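Local coordinates for protein transcriptional regulator (LacI family) (Clostridium acetobutylicum ATCC 824, PDB 3G85) that probably acts as a LacI-family DNA-binding transcription regulator, the crystallised fragment covering its periplasmic-binding-protein-like region, at residues Tyr17-Ile22 and Tyr52-Leu57; Ala75-Tyr80 and Ile94-Arg99. All blocks are in the same frame, centred on the assembly; numbering follows the deposited sequence.

Interaction 1: Tyr17-Ile22 and Tyr52-Leu57; sequences YWSSDI and YKTDCL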
ATOM      1  N   TYR A  17       4.277  -7.082 -13.434  1.00 20.10           N
ATOM      2  CA  TYR A  17       4.900  -8.148 -12.646  1.00 20.83           C
ATOM      3  C   TYR A  17       4.418  -8.088 -11.194  1.00 21.04           C
ATOM      4  O   TYR A  17       4.585  -7.067 -10.549  1.00 20.07           O
ATOM      5  CB  TYR A  17       6.407  -8.030 -12.728  1.00 21.57           C
ATOM      6  CG  TYR A  17       6.895  -8.553 -14.043  1.00 23.15           C
ATOM      7  CD1 TYR A  17       7.102  -9.917 -14.222  1.00 22.46           C
ATOM      8  CD2 TYR A  17       7.071  -7.690 -15.140  1.00 25.62           C
ATOM      9  CE1 TYR A  17       7.524 -10.428 -15.436  1.00 23.87           C
ATOM     10  CE2 TYR A  17       7.492  -8.179 -16.388  1.00 25.88           C
ATOM     11  CZ  TYR A  17       7.702  -9.570 -16.525  1.00 26.21           C
ATOM     12  OH  TYR A  17       8.115 -10.095 -17.725  1.00 23.46           O
ATOM     13  N   TRP A  18       3.870  -9.214 -10.713  1.00 21.36           N
ATOM     14  CA  TRP A  18       3.157  -9.293  -9.437  1.00 21.09           C
ATOM     15  C   TRP A  18       3.843 -10.289  -8.493  1.00 21.38           C
ATOM     16  O   TRP A  18       3.667 -11.520  -8.620  1.00 20.87           O
ATOM     17  CB  TRP A  18       1.698  -9.743  -9.675  1.00 21.40           C
ATOM     18  CG  TRP A  18       0.871  -9.607  -8.429  1.00 21.75           C
ATOM     19  CD1 TRP A  18       0.548 -10.585  -7.532  1.00 20.82           C
ATOM     20  CD2 TRP A  18       0.240  -8.400  -7.962  1.00 22.73           C
ATOM     21  NE1 TRP A  18      -0.229 -10.051  -6.512  1.00 20.82           N
ATOM     22  CE2 TRP A  18      -0.397  -8.705  -6.745  1.00 21.39           C
ATOM     23  CE3 TRP A  18       0.221  -7.065  -8.427  1.00 23.09           C
ATOM     24  CZ2 TRP A  18      -1.138  -7.750  -6.031  1.00 22.16           C
ATOM     25  CZ3 TRP A  18      -0.477  -6.100  -7.677  1.00 23.81           C
ATOM     26  CH2 TRP A  18      -1.144  -6.459  -6.490  1.00 21.73           C
ATOM     27  N   SER A  19       4.639  -9.750  -7.581  1.00 22.28           N
ATOM     28  CA  SER A  19       5.380 -10.566  -6.600  1.00 23.24           C
ATOM     29  C   SER A  19       4.445 -11.403  -5.686  1.00 23.34           C
ATOM     30  O   SER A  19       3.377 -10.938  -5.248  1.00 23.56           O
ATOM     31  CB  SER A  19       6.247  -9.641  -5.761  1.00 23.29           C
ATOM     32  OG  SER A  19       7.034 -10.409  -4.875  1.00 28.08           O
ATOM     33  N   SER A  20       4.856 -12.631  -5.394  1.00 24.08           N
ATOM     34  CA  SER A  20       4.067 -13.514  -4.523  1.00 24.38           C
ATOM     35  C   SER A  20       3.963 -13.003  -3.063  1.00 24.23           C
ATOM     36  O   SER A  20       3.105 -13.460  -2.299  1.00 25.02           O
ATOM     37  CB  SER A  20       4.654 -14.950  -4.590  1.00 24.81           C
ATOM     38  OG  SER A  20       5.933 -14.958  -3.995  1.00 23.57           O
ATOM     39  N   ASP A  21       4.822 -12.086  -2.644  1.00 23.83           N
ATOM     40  CA  ASP A  21       4.695 -11.592  -1.254  1.00 25.86           C
ATOM     41  C   ASP A  21       3.522 -10.600  -1.061  1.00 25.22           C
ATOM     42  O   ASP A  21       3.121 -10.335   0.069  1.00 25.11           O
ATOM     43  CB  ASP A  21       6.011 -11.033  -0.702  1.00 26.62           C
ATOM     44  CG  ASP A  21       6.540  -9.846  -1.491  1.00 29.55           C
ATOM     45  OD1 ASP A  21       6.055  -9.560  -2.608  1.00 33.32           O
ATOM     46  OD2 ASP A  21       7.467  -9.180  -0.971  1.00 30.71           O
ATOM     47  N   ILE A  22       2.987 -10.070  -2.168  1.00 23.20           N
ATOM     48  CA  ILE A  22       1.921  -9.101  -2.098  1.00 23.10           C
ATOM     49  C   ILE A  22       0.616  -9.814  -1.715  1.00 23.82           C
ATOM     50  O   ILE A  22       0.304 -10.891  -2.245  1.00 23.96           O
ATOM     51  CB  ILE A  22       1.709  -8.348  -3.423  1.00 22.38           C
ATOM     52  CG1 ILE A  22       3.040  -7.720  -3.933  1.00 22.47           C
ATOM     53  CG2 ILE A  22       0.614  -7.287  -3.215  1.00 23.34           C
ATOM     54  CD1 ILE A  22       3.026  -7.310  -5.430  1.00 22.08           C
ATOM     55  N   TYR A  52       5.037 -13.692 -10.198  1.00 21.58           N
ATOM     56  CA  TYR A  52       6.324 -14.336 -10.032  1.00 22.28           C
ATOM     57  C   TYR A  52       6.646 -14.474  -8.558  1.00 23.14           C
ATOM     58  O   TYR A  52       6.101 -13.769  -7.711  1.00 22.45           O
ATOM     59  CB  TYR A  52       7.402 -13.532 -10.764  1.00 22.00           C
ATOM     60  CG  TYR A  52       7.705 -12.208 -10.119  1.00 19.65           C
ATOM     61  CD1 TYR A  52       6.926 -11.082 -10.403  1.00 17.09           C
ATOM     62  CD2 TYR A  52       8.800 -12.059  -9.252  1.00 20.09           C
ATOM     63  CE1 TYR A  52       7.212  -9.847  -9.784  1.00 21.95           C
ATOM     64  CE2 TYR A  52       9.077 -10.846  -8.638  1.00 20.38           C
ATOM     65  CZ  TYR A  52       8.285  -9.734  -8.922  1.00 20.79           C
ATOM     66  OH  TYR A  52       8.555  -8.492  -8.340  1.00 22.19           O
ATOM     67  N   LYS A  53       7.545 -15.397  -8.239  1.00 24.31           N
ATOM     68  CA  LYS A  53       7.881 -15.667  -6.856  1.00 25.33           C
ATOM     69  C   LYS A  53       8.794 -14.581  -6.301  1.00 25.46           C
ATOM     70  O   LYS A  53       9.658 -14.095  -7.004  1.00 24.76           O
ATOM     71  CB  LYS A  53       8.535 -17.059  -6.783  1.00 25.62           C
ATOM     72  CG  LYS A  53       8.879 -17.572  -5.417  1.00 31.21           C
ATOM     73  CD  LYS A  53       9.337 -19.049  -5.604  1.00 38.83           C
ATOM     74  CE  LYS A  53      10.226 -19.551  -4.475  1.00 44.73           C
ATOM     75  NZ  LYS A  53       9.681 -19.200  -3.118  1.00 46.49           N
ATOM     76  N   THR A  54       8.573 -14.176  -5.053  1.00 25.67           N
ATOM     77  CA  THR A  54       9.426 -13.180  -4.395  1.00 27.14           C
ATOM     78  C   THR A  54      10.909 -13.426  -4.719  1.00 27.09           C
ATOM     79  O   THR A  54      11.367 -14.564  -4.677  1.00 25.97           O
ATOM     80  CB  THR A  54       9.251 -13.245  -2.859  1.00 27.94           C
ATOM     81  OG1 THR A  54       7.875 -12.999  -2.531  1.00 33.58           O
ATOM     82  CG2 THR A  54      10.132 -12.217  -2.163  1.00 28.92           C
ATOM     83  N   ASP A  55      11.639 -12.365  -5.056  1.00 27.63           N
ATOM     84  CA  ASP A  55      13.073 -12.450  -5.375  1.00 27.98           C
ATOM     85  C   ASP A  55      13.425 -13.112  -6.706  1.00 28.89           C
ATOM     86  O   ASP A  55      14.618 -13.334  -6.999  1.00 30.43           O
ATOM     87  CB  ASP A  55      13.871 -13.091  -4.219  1.00 28.05           C
ATOM     88  CG  ASP A  55      13.936 -12.201  -2.982  1.00 28.22           C
ATOM     89  OD1 ASP A  55      13.819 -10.952  -3.090  1.00 29.23           O
ATOM     90  OD2 ASP A  55      14.110 -12.748  -1.883  1.00 29.01           O
ATOM     91  N   CYS A  56      12.424 -13.416  -7.536  1.00 27.92           N
ATOM     92  CA  CYS A  56      12.713 -14.081  -8.787  1.00 28.42           C
ATOM     93  C   CYS A  56      12.486 -13.213 -10.028  1.00 28.40           C
ATOM     94  O   CYS A  56      12.450 -13.729 -11.134  1.00 29.38           O
ATOM     95  CB  CYS A  56      11.912 -15.375  -8.899  1.00 27.44           C
ATOM     96  SG  CYS A  56      12.311 -16.566  -7.595  1.00 30.59           S
ATOM     97  N   LEU A  57      12.381 -11.902  -9.856  1.00 28.06           N
ATOM     98  CA  LEU A  57      12.078 -11.046 -10.999  1.00 27.59           C
ATOM     99  C   LEU A  57      13.178 -11.205 -12.037  1.00 28.64           C
ATOM    100  O   LEU A  57      12.900 -11.333 -13.229  1.00 28.62           O
ATOM    101  CB  LEU A  57      11.942  -9.574 -10.604  1.00 26.57           C
ATOM    102  CG  LEU A  57      11.605  -8.637 -11.786  1.00 26.18           C
ATOM    103  CD1 LEU A  57      10.302  -9.012 -12.444  1.00 25.11           C
ATOM    104  CD2 LEU A  57      11.594  -7.168 -11.314  1.00 27.06           C
TER
HETATM  105  O   HOH W   1       6.036  -7.193  -7.939  1.00 22.72           O
HETATM  106  O   HOH W   2       9.628  -9.852  -4.730  1.00 36.26           O
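The hydroxyl of Ser20 takes the backbone N-H of Thr54 in a nearly straight hydrogen bond, Thr54 N to Ser20 OG 2.9 Å. With chi1 at 68°, OG lies between the backbone N and the carbonyl carbon of Ser20, and from there it faces the start of the turn from Lys53 to Cys56. One step back, a single parallel bridge, Ser19 with Tyr52, ends the pairing of the two strands: Tyr52 N donates to Trp18 O at 3.0 Å, and Ser20 N gives a weak, bent bond to Tyr52 O. The Tyr52 ring folds back over the neighbouring strand, its chi1 of 70° bringing one face against Ser19, whose CA stands 3.9 Å from the ring centroid in a CH-pi contact. On the other face lies Leu57 CD1, which also reaches over the Tyr17 ring. Tyr17 meets Tyr52 crosswise, Tyr17 CB to Tyr52 CE1 3.6 Å. A water ties the Tyr52 hydroxyl to Tyr17 O and Ser19 N, while a second joins Ser19 OG to Asp55 N. Ser19 OG also donates to Asp21 OD1 at 2.6 Å, bracing the type I turn that follows the strand. The contact thus joins the C-terminal ends of strand 13-19 and outermost strand 46-52, with Tyr17, Tyr52 and Leu57 packing on Ile74 of strand 71-74 and Asp81 of helix 79-87 receiving the N-H of Leu57.

Interaction 2: Ala75-Tyr80 and Ile94-Arg99; sequences ANISNY and IILFNR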
ATOM      1  N   ALA A  75       5.014  -4.256  -9.488  1.00 19.65           N
ATOM      2  CA  ALA A  75       4.117  -3.872  -8.386  1.00 21.43           C
ATOM      3  C   ALA A  75       4.811  -3.705  -7.024  1.00 22.83           C
ATOM      4  O   ALA A  75       4.494  -2.768  -6.279  1.00 21.84           O
ATOM      5  CB  ALA A  75       2.957  -4.856  -8.291  1.00 21.13           C
ATOM      6  N   ASN A  76       5.738  -4.618  -6.693  1.00 22.49           N
ATOM      7  CA  ASN A  76       6.440  -4.558  -5.410  1.00 24.29           C
ATOM      8  C   ASN A  76       7.821  -5.172  -5.525  1.00 24.22           C
ATOM      9  O   ASN A  76       8.009  -6.349  -5.170  1.00 23.35           O
ATOM     10  CB  ASN A  76       5.614  -5.269  -4.286  1.00 24.78           C
ATOM     11  CG  ASN A  76       6.342  -5.262  -2.932  1.00 29.79           C
ATOM     12  OD1 ASN A  76       6.880  -4.227  -2.515  1.00 33.53           O
ATOM     13  ND2 ASN A  76       6.376  -6.420  -2.255  1.00 29.04           N
ATOM     14  N   ILE A  77       8.783  -4.414  -6.062  1.00 23.49           N
ATOM     15  CA  ILE A  77      10.096  -4.986  -6.320  1.00 24.45           C
ATOM     16  C   ILE A  77      10.829  -5.224  -4.984  1.00 25.53           C
ATOM     17  O   ILE A  77      10.727  -4.400  -4.071  1.00 25.26           O
ATOM     18  CB  ILE A  77      10.914  -4.103  -7.300  1.00 22.75           C
ATOM     19  CG1 ILE A  77      12.121  -4.894  -7.839  1.00 25.04           C
ATOM     20  CG2 ILE A  77      11.264  -2.713  -6.652  1.00 22.90           C
ATOM     21  CD1 ILE A  77      12.633  -4.413  -9.174  1.00 25.11           C
ATOM     22  N   SER A  78      11.472  -6.386  -4.845  1.00 26.39           N
ATOM     23  CA  SER A  78      12.271  -6.688  -3.627  1.00 26.78           C
ATOM     24  C   SER A  78      13.634  -6.005  -3.721  1.00 27.45           C
ATOM     25  O   SER A  78      14.071  -5.628  -4.816  1.00 27.61           O
ATOM     26  CB  SER A  78      12.480  -8.201  -3.473  1.00 26.47           C
ATOM     27  OG  SER A  78      13.343  -8.693  -4.498  1.00 26.91           O
ATOM     28  N   ASN A  79      14.319  -5.870  -2.587  1.00 27.92           N
ATOM     29  CA  ASN A  79      15.679  -5.346  -2.574  1.00 29.53           C
ATOM     30  C   ASN A  79      16.621  -6.153  -3.463  1.00 29.02           C
ATOM     31  O   ASN A  79      17.373  -5.586  -4.249  1.00 30.06           O
ATOM     32  CB  ASN A  79      16.217  -5.300  -1.140  1.00 30.45           C
ATOM     33  CG  ASN A  79      15.465  -4.312  -0.296  1.00 35.16           C
ATOM     34  OD1 ASN A  79      14.923  -3.331  -0.820  1.00 38.78           O
ATOM     35  ND2 ASN A  79      15.353  -4.595   0.995  1.00 38.10           N
ATOM     36  N   TYR A  80      16.505  -7.476  -3.376  1.00 29.68           N
ATOM     37  CA  TYR A  80      17.284  -8.375  -4.197  1.00 30.07           C
ATOM     38  C   TYR A  80      17.049  -8.112  -5.697  1.00 30.18           C
ATOM     39  O   TYR A  80      17.996  -7.929  -6.477  1.00 28.95           O
ATOM     40  CB  TYR A  80      16.976  -9.826  -3.817  1.00 30.66           C
ATOM     41  CG  TYR A  80      17.887 -10.764  -4.551  1.00 32.65           C
ATOM     42  CD1 TYR A  80      19.191 -10.993  -4.091  1.00 33.65           C
ATOM     43  CD2 TYR A  80      17.475 -11.389  -5.718  1.00 32.99           C
ATOM     44  CE1 TYR A  80      20.050 -11.826  -4.766  1.00 34.63           C
ATOM     45  CE2 TYR A  80      18.341 -12.229  -6.424  1.00 34.88           C
ATOM     46  CZ  TYR A  80      19.629 -12.430  -5.931  1.00 35.28           C
ATOM     47  OH  TYR A  80      20.500 -13.238  -6.608  1.00 38.63           O
ATOM     48  N   ILE A  94      10.669   0.377 -17.762  1.00 28.17           N
ATOM     49  CA  ILE A  94      10.192  -0.254 -16.529  1.00 27.47           C
ATOM     50  C   ILE A  94       9.763   0.813 -15.535  1.00 26.62           C
ATOM     51  O   ILE A  94      10.523   1.725 -15.223  1.00 25.98           O
ATOM     52  CB  ILE A  94      11.276  -1.133 -15.846  1.00 28.29           C
ATOM     53  CG1 ILE A  94      11.731  -2.275 -16.786  1.00 27.77           C
ATOM     54  CG2 ILE A  94      10.762  -1.653 -14.483  1.00 25.21           C
ATOM     55  CD1 ILE A  94      12.652  -3.319 -16.176  1.00 29.50           C
ATOM     56  N   ILE A  95       8.538   0.689 -15.042  1.00 23.96           N
ATOM     57  CA  ILE A  95       8.025   1.583 -14.003  1.00 23.68           C
ATOM     58  C   ILE A  95       8.012   0.835 -12.661  1.00 22.98           C
ATOM     59  O   ILE A  95       7.430  -0.248 -12.556  1.00 23.01           O
ATOM     60  CB  ILE A  95       6.615   2.024 -14.341  1.00 23.32           C
ATOM     61  CG1 ILE A  95       6.599   2.597 -15.757  1.00 26.35           C
ATOM     62  CG2 ILE A  95       6.119   3.106 -13.366  1.00 23.01           C
ATOM     63  CD1 ILE A  95       5.302   3.046 -16.139  1.00 31.60           C
ATOM     64  N   LEU A  96       8.638   1.409 -11.648  1.00 22.05           N
ATOM     65  CA  LEU A  96       8.572   0.860 -10.313  1.00 22.16           C
ATOM     66  C   LEU A  96       7.369   1.460  -9.605  1.00 21.85           C
ATOM     67  O   LEU A  96       7.158   2.668  -9.656  1.00 21.12           O
ATOM     68  CB  LEU A  96       9.839   1.191  -9.527  1.00 22.79           C
ATOM     69  CG  LEU A  96      11.126   0.688 -10.193  1.00 20.49           C
ATOM     70  CD1 LEU A  96      12.340   1.016  -9.249  1.00 22.06           C
ATOM     71  CD2 LEU A  96      11.004  -0.797 -10.456  1.00 23.81           C
ATOM     72  N   PHE A  97       6.597   0.622  -8.926  1.00 22.25           N
ATOM     73  CA  PHE A  97       5.449   1.088  -8.181  1.00 21.95           C
ATOM     74  C   PHE A  97       5.841   1.284  -6.721  1.00 23.16           C
ATOM     75  O   PHE A  97       6.287   0.327  -6.041  1.00 23.12           O
ATOM     76  CB  PHE A  97       4.313   0.065  -8.332  1.00 22.52           C
ATOM     77  CG  PHE A  97       2.969   0.584  -7.938  1.00 23.86           C
ATOM     78  CD1 PHE A  97       2.105   1.076  -8.899  1.00 26.04           C
ATOM     79  CD2 PHE A  97       2.547   0.534  -6.607  1.00 23.77           C
ATOM     80  CE1 PHE A  97       0.829   1.542  -8.553  1.00 24.32           C
ATOM     81  CE2 PHE A  97       1.267   1.012  -6.246  1.00 24.04           C
ATOM     82  CZ  PHE A  97       0.422   1.522  -7.240  1.00 23.62           C
ATOM     83  N   ASN A  98       5.691   2.518  -6.242  1.00 23.67           N
ATOM     84  CA  ASN A  98       6.038   2.933  -4.889  1.00 25.46           C
ATOM     85  C   ASN A  98       7.482   2.634  -4.465  1.00 27.06           C
ATOM     86  O   ASN A  98       7.719   2.074  -3.385  1.00 28.32           O
ATOM     87  CB  ASN A  98       5.047   2.322  -3.866  1.00 25.37           C
ATOM     88  CG  ASN A  98       4.800   3.233  -2.675  1.00 26.59           C
ATOM     89  OD1 ASN A  98       5.085   4.436  -2.709  1.00 25.21           O
ATOM     90  ND2 ASN A  98       4.259   2.657  -1.610  1.00 23.76           N
ATOM     91  N   ARG A  99       8.434   2.979  -5.323  1.00 28.40           N
ATOM     92  CA  ARG A  99       9.847   2.939  -4.989  1.00 30.62           C
ATOM     93  C   ARG A  99      10.449   4.095  -5.666  1.00 31.80           C
ATOM     94  O   ARG A  99      10.440   4.132  -6.894  1.00 33.67           O
ATOM     95  CB  ARG A  99      10.544   1.757  -5.652  1.00 31.08           C
ATOM     96  CG  ARG A  99      10.169   0.514  -5.184  1.00 33.82           C
ATOM     97  CD  ARG A  99      10.925   0.129  -3.911  1.00 38.16           C
ATOM     98  NE  ARG A  99      10.506  -1.244  -3.657  1.00 38.98           N
ATOM     99  CZ  ARG A  99       9.269  -1.600  -3.333  1.00 37.78           C
ATOM    100  NH1 ARG A  99       8.316  -0.670  -3.158  1.00 42.64           N
ATOM    101  NH2 ARG A  99       8.983  -2.879  -3.165  1.00 40.50           N
TER
HETATM  102  O   HOH W   3       7.942  -1.779  -6.923  1.00 22.24           O
HETATM  103  O   HOH W   4      12.679  -2.471  -2.677  1.00 45.06           O
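Arg99 reaches from the loop after strand 94-97 to the backbone and side chain of 76-77, where its NH2 is held by two oxygens. Asn76 OD1 lies 2.6 Å from Arg99 NH2 and almost exactly in the guanidinium plane, although the nitrogen stands above the plane of the amide, the two planes being 75° apart. Ile77 O is the second acceptor, at a doubtfully short 2.5 Å from Arg99 NH2, with a weak, bent bond from Arg99 NE. A bend at chi2 (-83°) folds the arginine chain over Ile77, bringing Ile77 CG2 to 3.4 Å from Arg99 NE. Phe97 CB rests on Ala75 O at 3.5 Å. The apolar contact is looser, Ile77 CD1 and Leu96 CD2 being 4.2 Å apart. One water lies over a face of the guanidinium and bridges Ile77 N to Phe97 O, linking the loop after strand 71-74 to the end of strand 94-97. Most of the contact is buried, but a second water, on Arg99 NE, Ile77 O and Asn79 OD1, lies toward exposed Asn79. Arg99 NH1 turns back to Asn98 O, 2.8 Å away. Asn76 OD1 also accepts from Asn139 ND2, and Asn76 ND2 bonds to Asp21 OD1. Within the contact the guanidinium meets no carboxylate, so its charge is probably offset by the dipoles of several neutral oxygens, and the arginine ties the loop before helix 79-87 to the end of strand 94-97.

Interactions 1 and 2 come one after the other along the chain, their centres about 10 Å apart, and both lie at the C-terminal ends of strands in the same parallel sheet. Interaction 1 joins strands 46-52 and 13-19; interaction 2 joins parts of the beta-alpha-beta unit of strand 71-74, helix 79-87 and strand 94-97. Strand 71-74 lies between 13-19 and 94-97, and the two interactions touch at its C-terminal end: Tyr17 O to Ala75 N is 3.0 Å, and Asp55 OD1 lies 2.7 Å from Ser78 OG, the helix N-cap. Together they tie four adjacent strand ends of one domain, at the end of the sheet that, in LacI-family relatives, generally faces the effector cleft between the two domains.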